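Local structure of sensor protein (Pseudomonas syringae pv. tomato, 2R8R) at residues Asn133-Val136 with Arg137-Gly141; Ala190-Gln194 with Thr195-Ala199. The protein is probably a membrane histidine kinase of a two-component system that autophosphorylates with ATP, represented here by its N-terminal KdpD sensor domain, related to P-loop NTPases. All coordinates share one frame; numbering follows the deposited sequence.

Contact 1. Residues Asn133-Val136 with Arg137-Gly141; sequences NDQV and RGITG
The peptide carbonyl of V136 is approached by T140 from two directions: T140 OG1 sits above its plane, 44° out of it, while T140 N comes nearly end-on to the C=O bond. Both grip V136 O, T140 N and T140 OG1 each at 2.8 Å, in the last turn of helix 133-140, whose C-terminal end this is. G141, with positive phi, is the first residue to leave the helical conformation, and its N still bonds to R137 O. The T140 hydroxyl can fold back because chi1 of 65° sets OG1 between its own N and carbonyl carbon; it donates to V136 O and accepts from V142 N just beyond the helix. Upstream, ordinary helical bonds run from R137 N to N133 O and from G138 N to D134 O, both 2.9 Å, whereas I139 N makes only weak bonds, to Q135 O and V136 O. The buried V136 turns CG1 toward T140 OG1 and also packs on Q127 and V144. N133 ND2 is held by V144 O, which ties the helix start to the segment following its end. Q135 and I139, the latter also meeting helix 194-209, run alongside each other and point the same way, I139 CD1 lying 3.7 Å from Q135 O and 4.1 Å from Q135 CG.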
loop_
_atom_site.group_PDB
_atom_site.type_symbol
_atom_site.label_atom_id
_atom_site.label_comp_id
_atom_site.label_asym_id
_atom_site.label_seq_id
_atom_site.Cartn_x
_atom_site.Cartn_y
_atom_site.Cartn_z
ATOM N N ASN A 133 -4.285 16.261 2.270
ATOM C CA ASN A 133 -5.621 15.946 1.677
ATOM C C ASN A 133 -6.159 17.081 0.787
ATOM O O ASN A 133 -6.566 16.839 -0.356
ATOM C CB ASN A 133 -6.662 15.617 2.780
ATOM C CG ASN A 133 -7.941 14.929 2.234
ATOM O OD1 ASN A 133 -9.003 15.571 2.053
ATOM N ND2 ASN A 133 -7.852 13.620 2.003
ATOM N N ASP A 134 -6.144 18.298 1.348
ATOM C CA ASP A 134 -6.575 19.532 0.687
ATOM C C ASP A 134 -5.665 19.958 -0.470
ATOM O O ASP A 134 -6.145 20.378 -1.505
ATOM C CB ASP A 134 -6.688 20.668 1.707
ATOM C CG ASP A 134 -7.775 20.408 2.764
ATOM O OD1 ASP A 134 -8.480 19.373 2.649
ATOM O OD2 ASP A 134 -7.934 21.232 3.708
ATOM N N GLN A 135 -4.354 19.857 -0.304
ATOM C CA GLN A 135 -3.436 20.092 -1.422
ATOM C C GLN A 135 -3.750 19.136 -2.576
ATOM O O GLN A 135 -3.909 19.577 -3.708
ATOM C CB GLN A 135 -1.982 19.971 -0.965
ATOM C CG GLN A 135 -0.960 20.529 -1.957
ATOM C CD GLN A 135 0.475 20.392 -1.445
ATOM O OE1 GLN A 135 0.696 19.955 -0.315
ATOM N NE2 GLN A 135 1.449 20.766 -2.273
ATOM N N VAL A 136 -3.880 17.841 -2.290
ATOM C CA VAL A 136 -4.224 16.866 -3.333
ATOM C C VAL A 136 -5.574 17.153 -4.017
ATOM O O VAL A 136 -5.667 17.100 -5.248
ATOM C CB VAL A 136 -4.180 15.400 -2.813
ATOM C CG1 VAL A 136 -4.635 14.386 -3.917
ATOM C CG2 VAL A 136 -2.792 15.054 -2.318
ATOM N N ARG A 137 -6.607 17.459 -3.234
ATOM C CA ARG A 137 -7.931 17.778 -3.781
ATOM C C ARG A 137 -7.892 19.065 -4.631
ATOM O O ARG A 137 -8.530 19.132 -5.671
ATOM C CB ARG A 137 -8.958 17.909 -2.647
ATOM C CG ARG A 137 -10.427 18.151 -3.079
ATOM C CD ARG A 137 -11.373 18.000 -1.851
ATOM N NE ARG A 137 -12.695 18.591 -2.030
ATOM C CZ ARG A 137 -13.593 18.759 -1.049
ATOM N NH1 ARG A 137 -13.322 18.387 0.202
ATOM N NH2 ARG A 137 -14.773 19.308 -1.316
ATOM N N GLY A 138 -7.122 20.052 -4.176
ATOM C CA GLY A 138 -6.940 21.307 -4.883
ATOM C C GLY A 138 -6.247 21.142 -6.221
ATOM O O GLY A 138 -6.489 21.896 -7.145
ATOM N N ILE A 139 -5.381 20.144 -6.318
ATOM C CA ILE A 139 -4.606 19.908 -7.514
ATOM C C ILE A 139 -5.422 19.029 -8.451
ATOM O O ILE A 139 -5.660 19.410 -9.579
ATOM C CB ILE A 139 -3.239 19.264 -7.146
ATOM C CG1 ILE A 139 -2.271 20.357 -6.699
ATOM C CG2 ILE A 139 -2.617 18.452 -8.318
ATOM C CD1 ILE A 139 -1.030 19.773 -6.028
ATOM N N THR A 140 -5.881 17.880 -7.964
ATOM C CA THR A 140 -6.500 16.867 -8.820
ATOM C C THR A 140 -8.006 17.019 -9.019
ATOM O O THR A 140 -8.558 16.430 -9.951
ATOM C CB THR A 140 -6.254 15.427 -8.268
ATOM O OG1 THR A 140 -6.917 15.287 -7.012
ATOM C CG2 THR A 140 -4.765 15.122 -8.098
ATOM N N GLY A 141 -8.667 17.777 -8.145
ATOM C CA GLY A 141 -10.128 17.831 -8.083
ATOM C C GLY A 141 -10.797 16.544 -7.588
ATOM O O GLY A 141 -12.032 16.462 -7.552
#

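Contact 2. Residues Ala190-Gln194 with Thr195-Ala199; sequences AFFTQ and TNLTA
A chi1 of 67° turns T193 OG1 forward along the chain, toward N196, whose amide N donates to T193 OG1 at 3.2 Å in a fairly straight bond (163°). N196 in turn has chi1 of -71°, which carries CG back over T193 OG1 and sends ND2 past it to F191 O, a weak bond of 3.4 Å; N196 ND2 also lies 2.9 Å from A190 O, and N196 CB is close to F191 O. This is the N-cap of helix 194-209, entered straight from the end of helix 185-191: F192 leaves helical geometry as the centre of an inverse gamma turn, and T193 takes the capping position. L197 N bonds to T193 O at 3.0 Å. L197 sets both methyls against F192, its CD1 3.8 Å from F192 CD1, and its CD2 also reaches F191 CE2 at 4.2 Å, while F191 CD2 rests over one face of the F192 ring near the rim. In the first turn of the new helix Q194 O is gripped twice, by T198 N at 3.0 Å and T198 OG1 at 2.8 Å, the two donors reaching it from opposite faces of its carbonyl plane.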
loop_
_atom_site.group_PDB
_atom_site.type_symbol
_atom_site.label_atom_id
_atom_site.label_comp_id
_atom_site.label_asym_id
_atom_site.label_seq_id
_atom_site.Cartn_x
_atom_site.Cartn_y
_atom_site.Cartn_z
ATOM N N ALA A 190 -9.008 12.528 -14.587
ATOM C CA ALA A 190 -8.798 13.789 -13.841
ATOM C C ALA A 190 -7.514 13.729 -13.004
ATOM O O ALA A 190 -6.867 14.733 -12.754
ATOM C CB ALA A 190 -10.047 14.135 -12.956
ATOM N N PHE A 191 -7.117 12.541 -12.619
ATOM C CA PHE A 191 -5.973 12.351 -11.736
ATOM C C PHE A 191 -4.640 12.244 -12.466
ATOM O O PHE A 191 -3.658 12.914 -12.128
ATOM C CB PHE A 191 -6.203 11.061 -10.966
ATOM C CG PHE A 191 -5.232 10.851 -9.840
ATOM C CD1 PHE A 191 -5.486 11.386 -8.585
ATOM C CD2 PHE A 191 -4.068 10.108 -10.043
ATOM C CE1 PHE A 191 -4.582 11.218 -7.555
ATOM C CE2 PHE A 191 -3.165 9.908 -9.011
ATOM C CZ PHE A 191 -3.426 10.468 -7.758
ATOM N N PHE A 192 -4.608 11.338 -13.428
ATOM C CA PHE A 192 -3.399 10.998 -14.162
ATOM C C PHE A 192 -3.220 11.949 -15.309
ATOM O O PHE A 192 -3.601 11.655 -16.450
ATOM C CB PHE A 192 -3.456 9.563 -14.700
ATOM C CG PHE A 192 -3.283 8.547 -13.655
ATOM C CD1 PHE A 192 -2.041 8.040 -13.370
ATOM C CD2 PHE A 192 -4.370 8.094 -12.928
ATOM C CE1 PHE A 192 -1.871 7.078 -12.372
ATOM C CE2 PHE A 192 -4.189 7.136 -11.921
ATOM C CZ PHE A 192 -2.917 6.652 -11.654
ATOM N N THR A 193 -2.666 13.104 -14.970
ATOM C CA THR A 193 -2.126 14.028 -15.931
ATOM C C THR A 193 -0.668 14.286 -15.576
ATOM O O THR A 193 -0.199 13.968 -14.489
ATOM C CB THR A 193 -2.945 15.359 -15.965
ATOM O OG1 THR A 193 -2.771 16.048 -14.727
ATOM C CG2 THR A 193 -4.443 15.079 -16.225
ATOM N N GLN A 194 0.054 14.832 -16.531
ATOM C CA GLN A 194 1.466 15.196 -16.381
ATOM C C GLN A 194 1.630 16.174 -15.230
ATOM O O GLN A 194 2.481 16.013 -14.375
ATOM C CB GLN A 194 1.934 15.821 -17.718
ATOM C CG GLN A 194 3.369 16.332 -17.770
ATOM C CD GLN A 194 4.408 15.240 -17.571
ATOM O OE1 GLN A 194 4.233 14.107 -18.014
ATOM N NE2 GLN A 194 5.507 15.586 -16.916
ATOM N N THR A 195 0.802 17.210 -15.232
ATOM C CA THR A 195 0.848 18.244 -14.206
ATOM C C THR A 195 0.589 17.667 -12.821
ATOM O O THR A 195 1.327 17.972 -11.898
ATOM C CB THR A 195 -0.174 19.385 -14.505
ATOM O OG1 THR A 195 0.365 20.254 -15.509
ATOM C CG2 THR A 195 -0.446 20.210 -13.256
ATOM N N ASN A 196 -0.480 16.889 -12.661
ATOM C CA ASN A 196 -0.829 16.330 -11.355
ATOM C C ASN A 196 0.197 15.317 -10.822
ATOM O O ASN A 196 0.571 15.351 -9.646
ATOM C CB ASN A 196 -2.208 15.658 -11.421
ATOM C CG ASN A 196 -3.354 16.656 -11.550
ATOM O OD1 ASN A 196 -3.172 17.851 -11.344
ATOM N ND2 ASN A 196 -4.546 16.154 -11.901
ATOM N N LEU A 197 0.676 14.442 -11.701
ATOM C CA LEU A 197 1.647 13.425 -11.319
ATOM C C LEU A 197 3.015 14.038 -10.970
ATOM O O LEU A 197 3.718 13.527 -10.113
ATOM C CB LEU A 197 1.760 12.346 -12.423
ATOM C CG LEU A 197 0.516 11.468 -12.641
ATOM C CD1 LEU A 197 0.624 10.624 -13.959
ATOM C CD2 LEU A 197 0.208 10.566 -11.406
ATOM N N THR A 198 3.379 15.132 -11.613
ATOM C CA THR A 198 4.579 15.890 -11.279
ATOM C C THR A 198 4.462 16.479 -9.881
ATOM O O THR A 198 5.410 16.404 -9.074
ATOM C CB THR A 198 4.803 17.038 -12.299
ATOM O OG1 THR A 198 5.133 16.464 -13.570
ATOM C CG2 THR A 198 5.914 17.988 -11.858
ATOM N N ALA A 199 3.288 17.048 -9.599
ATOM C CA ALA A 199 2.980 17.627 -8.304
ATOM C C ALA A 199 3.058 16.560 -7.203
ATOM O O ALA A 199 3.655 16.775 -6.181
ATOM C CB ALA A 199 1.564 18.295 -8.348
#

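How the contacts relate
Contact 1 closes helix 133-140 and contact 2 opens helix 194-209; their centres lie about 11 Å apart and they touch directly. N196 is the meeting point: its OD1 lies 3.1 Å from I139 CG2, and its ND2 3.7 Å from T140 CA. Beside it, I139 CD1 packs on A199 CB at 3.8 Å, and T140 CG2 on F191 CD1 at the same distance. The same N196 amide that reaches back to F191 O within contact 2 thus also lies against I139 and T140 of contact 1. On contact 2's side, L197 touches A14 and F192 touches P15, in the loop carrying a probable Walker A sequence, a likely nucleotide-binding element.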